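Local coordinates for beta subunit of photoactivated adenylyl cyclase (Beggiatoa sp. PS, PDB 5M27), which probably makes cyclic AMP from ATP under blue light, joining a flavin-binding BLUF sensor to a class III adenylyl cyclase domain, at residues B[8-13]-B[75-80]; B[42-47]-B[97-102]; B[160-165]-B[340-345]. One frame throughout, in Å; residues are numbered along the deposited sequence.

Contact 1: residues B[8-13]-B[75-80]. With FMN (flavin mononucleotide), chain H.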
loop_
_atom_site.group_PDB
_atom_site.type_symbol
_atom_site.label_atom_id
_atom_site.label_comp_id
_atom_site.label_asym_id
_atom_site.label_seq_id
_atom_site.Cartn_x
_atom_site.Cartn_y
_atom_site.Cartn_z
ATOM N N LEU B 8 -22.681 -12.107 -6.894
ATOM C CA LEU B 8 -21.229 -11.953 -6.919
ATOM C C LEU B 8 -20.778 -11.365 -8.252
ATOM O O LEU B 8 -21.324 -11.707 -9.308
ATOM C CB LEU B 8 -20.536 -13.304 -6.701
ATOM C CG LEU B 8 -20.249 -13.808 -5.289
ATOM C CD1 LEU B 8 -21.419 -13.562 -4.379
ATOM C CD2 LEU B 8 -19.940 -15.303 -5.353
ATOM N N VAL B 9 -19.783 -10.480 -8.212
ATOM C CA VAL B 9 -19.115 -10.021 -9.429
ATOM C C VAL B 9 -17.608 -10.200 -9.256
ATOM O O VAL B 9 -17.045 -9.855 -8.208
ATOM C CB VAL B 9 -19.466 -8.560 -9.787
ATOM C CG1 VAL B 9 -19.139 -7.633 -8.648
ATOM C CG2 VAL B 9 -18.708 -8.115 -11.020
ATOM N N TYR B 10 -16.957 -10.750 -10.279
ATOM C CA TYR B 10 -15.520 -10.943 -10.231
ATOM C C TYR B 10 -14.934 -10.643 -11.599
ATOM O O TYR B 10 -15.638 -10.652 -12.617
ATOM C CB TYR B 10 -15.150 -12.364 -9.775
ATOM C CG TYR B 10 -15.325 -13.445 -10.818
ATOM C CD1 TYR B 10 -14.321 -13.730 -11.747
ATOM C CD2 TYR B 10 -16.494 -14.193 -10.873
ATOM C CE1 TYR B 10 -14.496 -14.744 -12.712
ATOM C CE2 TYR B 10 -16.666 -15.186 -11.808
ATOM C CZ TYR B 10 -15.673 -15.465 -12.723
ATOM O OH TYR B 10 -15.897 -16.462 -13.671
ATOM N N ILE B 11 -13.633 -10.358 -11.613
ATOM C CA ILE B 11 -12.894 -10.273 -12.865
ATOM C C ILE B 11 -11.760 -11.286 -12.823
ATOM O O ILE B 11 -11.311 -11.710 -11.754
ATOM C CB ILE B 11 -12.354 -8.853 -13.147
ATOM C CG1 ILE B 11 -11.387 -8.403 -12.041
ATOM C CG2 ILE B 11 -13.532 -7.883 -13.275
ATOM C CD1 ILE B 11 -10.815 -7.004 -12.261
ATOM N N SER B 12 -11.300 -11.678 -14.009
ATOM C CA SER B 12 -10.194 -12.624 -14.102
ATOM C C SER B 12 -9.424 -12.395 -15.395
ATOM O O SER B 12 -9.858 -11.663 -16.289
ATOM C CB SER B 12 -10.677 -14.074 -14.051
ATOM O OG SER B 12 -11.264 -14.443 -15.285
ATOM N N LYS B 13 -8.270 -13.046 -15.486
ATOM C CA LYS B 13 -7.435 -12.992 -16.678
ATOM C C LYS B 13 -7.644 -14.252 -17.499
ATOM O O LYS B 13 -7.491 -15.363 -16.987
ATOM C CB LYS B 13 -5.958 -12.846 -16.305
ATOM C CG LYS B 13 -5.077 -12.369 -17.441
ATOM C CD LYS B 13 -3.898 -13.299 -17.627
ATOM C CE LYS B 13 -2.862 -12.709 -18.574
ATOM N NZ LYS B 13 -3.383 -12.472 -19.944
ATOM N N THR B 75 -6.963 -17.045 -14.661
ATOM C CA THR B 75 -6.069 -16.811 -13.529
ATOM C C THR B 75 -6.330 -15.421 -12.961
ATOM O O THR B 75 -7.077 -14.618 -13.536
ATOM C CB THR B 75 -4.579 -16.925 -13.917
ATOM O OG1 THR B 75 -4.213 -15.824 -14.762
ATOM C CG2 THR B 75 -4.294 -18.222 -14.654
ATOM N N ASN B 76 -5.700 -15.151 -11.815
ATOM C CA ASN B 76 -5.722 -13.835 -11.158
ATOM C C ASN B 76 -7.155 -13.352 -10.918
ATOM O O ASN B 76 -7.530 -12.227 -11.254
ATOM C CB ASN B 76 -4.916 -12.815 -11.968
ATOM C CG ASN B 76 -4.599 -11.541 -11.181
ATOM O OD1 ASN B 76 -4.267 -10.505 -11.769
ATOM N ND2 ASN B 76 -4.708 -11.608 -9.850
ATOM N N ILE B 77 -7.953 -14.214 -10.297
ATOM C CA ILE B 77 -9.374 -13.944 -10.093
ATOM C C ILE B 77 -9.549 -13.037 -8.887
ATOM O O ILE B 77 -8.974 -13.281 -7.823
ATOM C CB ILE B 77 -10.157 -15.250 -9.893
ATOM C CG1 ILE B 77 -10.270 -16.024 -11.197
ATOM C CG2 ILE B 77 -11.538 -14.964 -9.293
ATOM C CD1 ILE B 77 -9.126 -16.978 -11.434
ATOM N N LEU B 78 -10.378 -12.004 -9.036
ATOM C CA LEU B 78 -10.698 -11.099 -7.939
ATOM C C LEU B 78 -12.201 -10.880 -7.914
ATOM O O LEU B 78 -12.757 -10.272 -8.834
ATOM C CB LEU B 78 -9.962 -9.772 -8.084
ATOM C CG LEU B 78 -10.345 -8.685 -7.079
ATOM C CD1 LEU B 78 -10.103 -9.129 -5.647
ATOM C CD2 LEU B 78 -9.552 -7.408 -7.372
ATOM N N CYS B 79 -12.849 -11.355 -6.852
ATOM C CA CYS B 79 -14.250 -11.044 -6.599
ATOM C C CYS B 79 -14.330 -9.621 -6.065
ATOM O O CYS B 79 -13.845 -9.335 -4.965
ATOM C CB CYS B 79 -14.860 -12.045 -5.622
ATOM S SG CYS B 79 -16.632 -11.853 -5.382
ATOM N N LEU B 80 -14.929 -8.725 -6.853
ATOM C CA LEU B 80 -14.926 -7.305 -6.524
ATOM C C LEU B 80 -16.014 -6.934 -5.535
ATOM O O LEU B 80 -15.843 -5.988 -4.759
ATOM C CB LEU B 80 -15.132 -6.474 -7.785
ATOM C CG LEU B 80 -14.029 -6.496 -8.823
ATOM C CD1 LEU B 80 -14.486 -5.715 -10.031
ATOM C CD2 LEU B 80 -12.794 -5.884 -8.211
HETATM N N1 FMN H . -19.728 -23.177 -14.791
HETATM C C2 FMN H . -21.052 -23.068 -14.414
HETATM O O2 FMN H . -21.718 -24.069 -14.137
HETATM N N3 FMN H . -21.643 -21.827 -14.327
HETATM C C4 FMN H . -20.919 -20.698 -14.626
HETATM O O4 FMN H . -21.484 -19.616 -14.544
HETATM C C4A FMN H . -19.580 -20.799 -15.006
HETATM N N5 FMN H . -18.854 -19.662 -15.302
HETATM C C5A FMN H . -17.531 -19.756 -15.687
HETATM C C6 FMN H . -16.800 -18.607 -15.991
HETATM C C7 FMN H . -15.463 -18.702 -16.380
HETATM C C7M FMN H . -14.672 -17.469 -16.704
HETATM C C8 FMN H . -14.861 -19.952 -16.458
HETATM C C8M FMN H . -13.421 -20.071 -16.864
HETATM C C9 FMN H . -15.594 -21.099 -16.154
HETATM C C9A FMN H . -16.931 -21.009 -15.771
HETATM N N10 FMN H . -17.647 -22.158 -15.471
HETATM C C10 FMN H . -18.978 -22.054 -15.090
HETATM C "C1'" FMN H . -16.942 -23.489 -15.592
HETATM C "C2'" FMN H . -16.904 -24.332 -14.314
HETATM O "O2'" FMN H . -15.969 -23.762 -13.425
HETATM C "C3'" FMN H . -16.520 -25.798 -14.583
HETATM O "O3'" FMN H . -15.484 -25.864 -15.538
HETATM C "C4'" FMN H . -17.672 -26.664 -15.086
HETATM O "O4'" FMN H . -18.777 -25.873 -15.431
HETATM C "C5'" FMN H . -18.168 -27.608 -14.012
HETATM O "O5'" FMN H . -17.762 -28.934 -14.227
HETATM P P FMN H . -18.610 -30.092 -13.496
HETATM O O1P FMN H . -19.841 -30.337 -14.348
HETATM O O2P FMN H . -19.064 -29.657 -12.116
HETATM O O3P FMN H . -17.745 -31.326 -13.385
#
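The CG2 methyl of I77 meets the Y10 ring obliquely at CD1 (3.9 Å), the two side chains running alongside each other, and the CB of Y10 lies 4.2 Å from the CB of C79, its partner in an antiparallel non-hydrogen-bonded pair. On the same face the CG1 of I77 presses tightly on the CB of S12 (3.5 Å). Y65 and I68 of helix 58-69 cover this side. On the reverse face the CG2 of I11 touches the CD1 of L80 at 4.0 Å; both residues pack on I119 of the second subunit, and R124 and E127 of helix 110-128 lie over I11. Strand 5-14 is an inner strand of the ferredoxin-like BLUF sheet, between edge strand 77-83 and strand 49-55. With CG between backbone N and carbonyl carbon (chi1 76°), the Y10 ring rises off the sheet and brings OH within 3.3 Å of C6 of the flavin. The same OH is hydrogen-bonded to OE1 of Q52, and NE2 of that glutamine is hydrogen-bonded to the flavin, the tyrosine-glutamine-flavin arrangement of BLUF photoreceptors. Between the strands, I11 and L78 exchange two backbone bonds, the one from L78 N to I11 O being nearly straight (169°). Beyond them a beta bulge shifts the register by one residue, the extra residue lying in 75-80, where N76 has a left-handed backbone. K13 and T75 then pair through K13 N to T75 O (2.8 Å) and T75 N to K13 O (2.9 Å); the K13 chain first runs alongside T75, its CD 3.8 Å from OG1, and only its end leads away.

Contact 2: residues B[42-47]-B[97-102]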
loop_
_atom_site.group_PDB
_atom_site.type_symbol
_atom_site.label_atom_id
_atom_site.label_comp_id
_atom_site.label_asym_id
_atom_site.label_seq_id
_atom_site.Cartn_x
_atom_site.Cartn_y
_atom_site.Cartn_z
ATOM N N VAL B 42 -24.300 -13.105 -16.080
ATOM C CA VAL B 42 -23.708 -12.681 -17.345
ATOM C C VAL B 42 -22.201 -12.880 -17.277
ATOM O O VAL B 42 -21.568 -12.552 -16.269
ATOM C CB VAL B 42 -24.014 -11.202 -17.657
ATOM C CG1 VAL B 42 -23.569 -10.861 -19.069
ATOM C CG2 VAL B 42 -25.484 -10.894 -17.496
ATOM N N LEU B 43 -21.627 -13.404 -18.359
ATOM C CA LEU B 43 -20.184 -13.443 -18.557
ATOM C C LEU B 43 -19.833 -12.567 -19.756
ATOM O O LEU B 43 -20.345 -12.788 -20.852
ATOM C CB LEU B 43 -19.704 -14.881 -18.768
ATOM C CG LEU B 43 -18.227 -15.089 -19.102
ATOM C CD1 LEU B 43 -17.343 -14.809 -17.878
ATOM C CD2 LEU B 43 -18.006 -16.498 -19.624
ATOM N N LEU B 44 -18.999 -11.550 -19.540
ATOM C CA LEU B 44 -18.467 -10.736 -20.624
ATOM C C LEU B 44 -16.992 -11.050 -20.793
ATOM O O LEU B 44 -16.329 -11.512 -19.856
ATOM C CB LEU B 44 -18.608 -9.229 -20.370
ATOM C CG LEU B 44 -19.876 -8.516 -19.897
ATOM C CD1 LEU B 44 -19.864 -7.057 -20.341
ATOM C CD2 LEU B 44 -21.053 -9.162 -20.472
ATOM N N TYR B 45 -16.461 -10.776 -21.978
ATOM C CA TYR B 45 -15.010 -10.749 -22.089
ATOM C C TYR B 45 -14.560 -9.642 -23.032
ATOM O O TYR B 45 -15.274 -9.235 -23.953
ATOM C CB TYR B 45 -14.407 -12.120 -22.483
ATOM C CG TYR B 45 -14.906 -12.820 -23.727
ATOM C CD1 TYR B 45 -16.142 -13.469 -23.746
ATOM C CD2 TYR B 45 -14.095 -12.916 -24.861
ATOM C CE1 TYR B 45 -16.577 -14.146 -24.873
ATOM C CE2 TYR B 45 -14.523 -13.593 -25.995
ATOM C CZ TYR B 45 -15.765 -14.205 -25.997
ATOM O OH TYR B 45 -16.200 -14.876 -27.130
ATOM N N LEU B 46 -13.369 -9.127 -22.745
ATOM C CA LEU B 46 -12.861 -7.926 -23.391
ATOM C C LEU B 46 -11.353 -7.844 -23.203
ATOM O O LEU B 46 -10.864 -7.798 -22.068
ATOM C CB LEU B 46 -13.550 -6.677 -22.824
ATOM C CG LEU B 46 -13.095 -5.307 -23.341
ATOM C CD1 LEU B 46 -13.216 -5.214 -24.866
ATOM C CD2 LEU B 46 -13.890 -4.202 -22.671
ATOM N N GLN B 47 -10.620 -7.851 -24.315
ATOM C CA GLN B 47 -9.165 -7.702 -24.321
ATOM C C GLN B 47 -8.505 -8.593 -23.275
ATOM O O GLN B 47 -7.697 -8.141 -22.466
ATOM C CB GLN B 47 -8.762 -6.244 -24.112
ATOM C CG GLN B 47 -8.701 -5.466 -25.399
ATOM C CD GLN B 47 -8.686 -3.976 -25.169
ATOM O OE1 GLN B 47 -7.755 -3.440 -24.559
ATOM N NE2 GLN B 47 -9.729 -3.291 -25.638
ATOM N N LYS B 97 -25.571 -15.596 -19.741
ATOM C CA LYS B 97 -25.466 -14.934 -21.032
ATOM C C LYS B 97 -24.015 -14.528 -21.258
ATOM O O LYS B 97 -23.469 -13.713 -20.502
ATOM C CB LYS B 97 -26.376 -13.706 -21.084
ATOM C CG LYS B 97 -26.347 -12.956 -22.410
ATOM C CD LYS B 97 -27.623 -12.130 -22.574
ATOM C CE LYS B 97 -28.029 -11.960 -24.034
ATOM N NZ LYS B 97 -28.293 -13.245 -24.745
ATOM N N THR B 98 -23.397 -15.088 -22.291
ATOM C CA THR B 98 -22.029 -14.739 -22.651
ATOM C C THR B 98 -22.047 -13.628 -23.696
ATOM O O THR B 98 -22.803 -13.692 -24.674
ATOM C CB THR B 98 -21.280 -15.966 -23.174
ATOM O OG1 THR B 98 -21.186 -16.947 -22.133
ATOM C CG2 THR B 98 -19.892 -15.594 -23.649
ATOM N N ILE B 99 -21.221 -12.606 -23.478
ATOM C CA ILE B 99 -21.178 -11.416 -24.317
ATOM C C ILE B 99 -19.727 -11.167 -24.697
ATOM O O ILE B 99 -18.888 -10.903 -23.825
ATOM C CB ILE B 99 -21.766 -10.186 -23.605
ATOM C CG1 ILE B 99 -23.233 -10.426 -23.234
ATOM C CG2 ILE B 99 -21.610 -8.933 -24.459
ATOM C CD1 ILE B 99 -23.878 -9.266 -22.510
ATOM N N ASN B 100 -19.427 -11.249 -25.986
ATOM C CA ASN B 100 -18.078 -10.991 -26.471
ATOM C C ASN B 100 -17.994 -9.511 -26.818
ATOM O O ASN B 100 -18.395 -9.093 -27.911
ATOM C CB ASN B 100 -17.757 -11.875 -27.664
ATOM C CG ASN B 100 -16.310 -11.814 -28.046
ATOM O OD1 ASN B 100 -15.553 -10.970 -27.546
ATOM N ND2 ASN B 100 -15.895 -12.732 -28.915
ATOM N N LEU B 101 -17.468 -8.708 -25.889
ATOM C CA LEU B 101 -17.395 -7.269 -26.126
ATOM C C LEU B 101 -16.359 -6.900 -27.174
ATOM O O LEU B 101 -16.461 -5.821 -27.769
ATOM C CB LEU B 101 -17.100 -6.511 -24.834
ATOM C CG LEU B 101 -18.320 -6.143 -24.000
ATOM C CD1 LEU B 101 -17.850 -5.362 -22.788
ATOM C CD2 LEU B 101 -19.344 -5.335 -24.817
ATOM N N ASN B 102 -15.369 -7.758 -27.410
ATOM C CA ASN B 102 -14.473 -7.537 -28.538
ATOM C C ASN B 102 -15.240 -7.477 -29.853
ATOM O O ASN B 102 -14.801 -6.811 -30.796
ATOM C CB ASN B 102 -13.422 -8.642 -28.610
ATOM C CG ASN B 102 -12.665 -8.822 -27.315
ATOM O OD1 ASN B 102 -11.924 -7.942 -26.883
ATOM N ND2 ASN B 102 -12.840 -9.975 -26.692
#
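Four backbone bonds zip 42-47 to 97-102 in parallel: L43 N to K97 O, I99 N to L43 O, Y45 N to I99 O, and L101 N to Y45 O. On one face apolar branches interlock. The CD2 of L44 is pushed hard against the CB of I99 (3.4 Å) and its CD1 reaches the CD1 of L101 (3.6 Å), while V42 CG1 meets I99 CD1. L115 and I112 of the second subunit pack on L44 and L101. On the other face the amide of N100 stacks over the ring of Y45, the planes 29° apart, with OD1 3.2 Å from CE2; N100 CA adds a CH-pi contact over the ring face, 4.1 Å from the centroid, and T98 CG2 comes to the ring edge. A chi1 of 54° turns the tyrosine over the neighbouring strand to meet this amide. Side-chain bonds close the far end: N102 ND2 gives a bond to N100 OD1 (3.0 Å), and N102 OD1 takes the backbone N of Q47 on a lone pair, almost straight at 173°. N102 thus bridges the end of one strand to the amide on the other, and the bond to N100 OD1 probably helps fix the rotation of that amide over the tyrosine ring where the parallel pairing runs out.

Contact 3: residues B[160-165]-B[340-345]. With CA (calcium ion), chain L.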
loop_
_atom_site.group_PDB
_atom_site.type_symbol
_atom_site.label_atom_id
_atom_site.label_comp_id
_atom_site.label_asym_id
_atom_site.label_seq_id
_atom_site.Cartn_x
_atom_site.Cartn_y
_atom_site.Cartn_z
ATOM N N ASP B 160 16.153 -8.605 7.765
ATOM C CA ASP B 160 16.737 -7.627 6.856
ATOM C C ASP B 160 18.151 -8.055 6.486
ATOM O O ASP B 160 18.721 -8.988 7.057
ATOM C CB ASP B 160 16.687 -6.203 7.441
ATOM C CG ASP B 160 17.895 -5.846 8.276
ATOM O OD1 ASP B 160 18.420 -6.728 8.966
ATOM O OD2 ASP B 160 18.311 -4.665 8.271
ATOM N N ILE B 161 18.711 -7.339 5.527
ATOM C CA ILE B 161 19.969 -7.733 4.907
ATOM C C ILE B 161 21.124 -7.236 5.767
ATOM O O ILE B 161 21.123 -6.084 6.207
ATOM C CB ILE B 161 20.041 -7.177 3.479
ATOM C CG1 ILE B 161 18.908 -7.800 2.641
ATOM C CG2 ILE B 161 21.420 -7.429 2.859
ATOM C CD1 ILE B 161 18.792 -7.223 1.222
ATOM N N LEU B 162 22.094 -8.112 6.022
ATOM C CA LEU B 162 23.292 -7.739 6.766
ATOM C C LEU B 162 24.136 -6.741 5.976
ATOM O O LEU B 162 24.397 -6.945 4.786
ATOM C CB LEU B 162 24.139 -8.970 7.056
ATOM C CG LEU B 162 25.433 -8.665 7.813
ATOM C CD1 LEU B 162 25.087 -8.263 9.247
ATOM C CD2 LEU B 162 26.427 -9.840 7.746
ATOM N N ALA B 163 24.569 -5.677 6.655
ATOM C CA ALA B 163 25.509 -4.690 6.111
ATOM C C ALA B 163 24.940 -4.041 4.856
ATOM O O ALA B 163 25.656 -3.753 3.889
ATOM C CB ALA B 163 26.882 -5.319 5.836
ATOM N N PHE B 164 23.631 -3.823 4.862
ATOM C CA PHE B 164 22.987 -3.326 3.659
ATOM C C PHE B 164 23.499 -1.938 3.273
ATOM O O PHE B 164 23.591 -1.623 2.084
ATOM C CB PHE B 164 21.483 -3.312 3.852
ATOM C CG PHE B 164 20.750 -2.859 2.656
ATOM C CD1 PHE B 164 20.663 -3.678 1.562
ATOM C CD2 PHE B 164 20.165 -1.606 2.623
ATOM C CE1 PHE B 164 19.987 -3.259 0.438
ATOM C CE2 PHE B 164 19.481 -1.180 1.506
ATOM C CZ PHE B 164 19.392 -2.021 0.402
ATOM N N SER B 165 23.874 -1.114 4.256
ATOM C CA SER B 165 24.447 0.196 3.954
ATOM C C SER B 165 25.763 0.088 3.184
ATOM O O SER B 165 26.080 0.966 2.372
ATOM C CB SER B 165 24.653 0.979 5.247
ATOM O OG SER B 165 23.396 1.198 5.875
ATOM N N GLN B 340 33.611 -10.236 11.094
ATOM C CA GLN B 340 34.530 -10.530 9.999
ATOM C C GLN B 340 33.798 -10.549 8.669
ATOM O O GLN B 340 34.331 -10.085 7.656
ATOM C CB GLN B 340 35.242 -11.856 10.237
ATOM C CG GLN B 340 36.215 -11.797 11.385
ATOM C CD GLN B 340 36.596 -13.172 11.898
ATOM O OE1 GLN B 340 36.966 -14.055 11.120
ATOM N NE2 GLN B 340 36.512 -13.361 13.215
ATOM N N ILE B 341 32.571 -11.078 8.653
ATOM C CA ILE B 341 31.806 -11.107 7.412
ATOM C C ILE B 341 31.532 -9.689 6.927
ATOM O O ILE B 341 31.668 -9.391 5.737
ATOM C CB ILE B 341 30.511 -11.923 7.603
ATOM C CG1 ILE B 341 30.839 -13.417 7.724
ATOM C CG2 ILE B 341 29.515 -11.679 6.467
ATOM C CD1 ILE B 341 31.604 -14.006 6.538
ATOM N N THR B 342 31.165 -8.787 7.833
ATOM C CA THR B 342 30.878 -7.422 7.402
ATOM C C THR B 342 32.140 -6.735 6.896
ATOM O O THR B 342 32.103 -6.010 5.900
ATOM C CB THR B 342 30.235 -6.625 8.542
ATOM O OG1 THR B 342 31.094 -6.645 9.685
ATOM C CG2 THR B 342 28.900 -7.240 8.928
ATOM N N GLN B 343 33.274 -6.971 7.552
ATOM C CA GLN B 343 34.541 -6.475 7.029
ATOM C C GLN B 343 34.883 -7.121 5.683
ATOM O O GLN B 343 35.369 -6.446 4.766
ATOM C CB GLN B 343 35.653 -6.720 8.050
ATOM C CG GLN B 343 35.481 -5.925 9.352
ATOM C CD GLN B 343 36.547 -6.253 10.391
ATOM O OE1 GLN B 343 37.099 -7.355 10.407
ATOM N NE2 GLN B 343 36.839 -5.296 11.268
ATOM N N LEU B 344 34.646 -8.430 5.547
ATOM C CA LEU B 344 34.916 -9.110 4.285
ATOM C C LEU B 344 34.032 -8.570 3.172
ATOM O O LEU B 344 34.485 -8.414 2.032
ATOM C CB LEU B 344 34.714 -10.615 4.451
ATOM C CG LEU B 344 34.511 -11.565 3.276
ATOM C CD1 LEU B 344 35.781 -11.772 2.458
ATOM C CD2 LEU B 344 33.981 -12.906 3.758
ATOM N N ILE B 345 32.763 -8.287 3.486
ATOM C CA ILE B 345 31.847 -7.700 2.509
ATOM C C ILE B 345 32.385 -6.366 2.010
ATOM O O ILE B 345 32.338 -6.067 0.812
ATOM C CB ILE B 345 30.438 -7.538 3.118
ATOM C CG1 ILE B 345 29.710 -8.892 3.220
ATOM C CG2 ILE B 345 29.637 -6.486 2.343
ATOM C CD1 ILE B 345 28.318 -8.813 3.898
HETATM CA CA CA L . 20.236 -3.732 6.847
HETATM O O HOH W 1 19.190 -1.395 6.180
#
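A163, at the N-cap of helix 164-170 and with left-handed backbone angles (59°/37°), belongs to the type II turn I161 to F164 that leads out of strand 150-161, and its CA comes within 6.2 Å of the CA of T342 on helix 338-348. The contact is apolar and small. L162 carries most of it: with CG anti to its backbone nitrogen (chi1 179°), the leucine reaches across the helix side chains at about a right angle, and its CD2 sits 3.8 Å from both I341 CG2 and T342 CG2. A163 CB lies 4.2 Å from both I345 CD1 and T342 CG2. The threonine meets the turn with its CG2 methyl, while OG1 is hydrogen-bonded to L339 O of its own helix. Shortening L162 to an alanine would probably leave the I341 methyl without its mate across the contact and the T342 methyl with only A163, opening a gap between turn and helix. Just upstream, the same turn region holds a calcium ion, bound by D160 OD2 (2.6 Å), I161 O (2.6 Å), a water and D204, consistent with the paired metal-binding aspartates of class III cyclases; D160 OD1 is salt-bridged to R287. L162 pairs through its backbone with Y246, which also touches I341, and I345 leans on T166 of helix 164-170, so that helix 338-348 lies against both the strand exit and the helix that follows it.

How the contacts relate
Contacts 1 and 2 belong to one BLUF sheet, their centres 14 Å apart and their nearest atoms about 5 Å; strand 49-55, carrying Q52, runs between their strands. Both border the flavin: Y10 approaches it from contact 1, while the L43 side chain of contact 2 lies about 4 Å away. Helix 110-128 of the same chain packs on both, and so does the second subunit. Contact 3 lies in the cyclase half, on the opposite side of the chain's centre, its centre about 43 Å from that of contact 1 and 54 Å from that of contact 2. Its nearest atoms are about 26 Å and 36 Å from theirs, so flavin-calcium coupling is probably indirect.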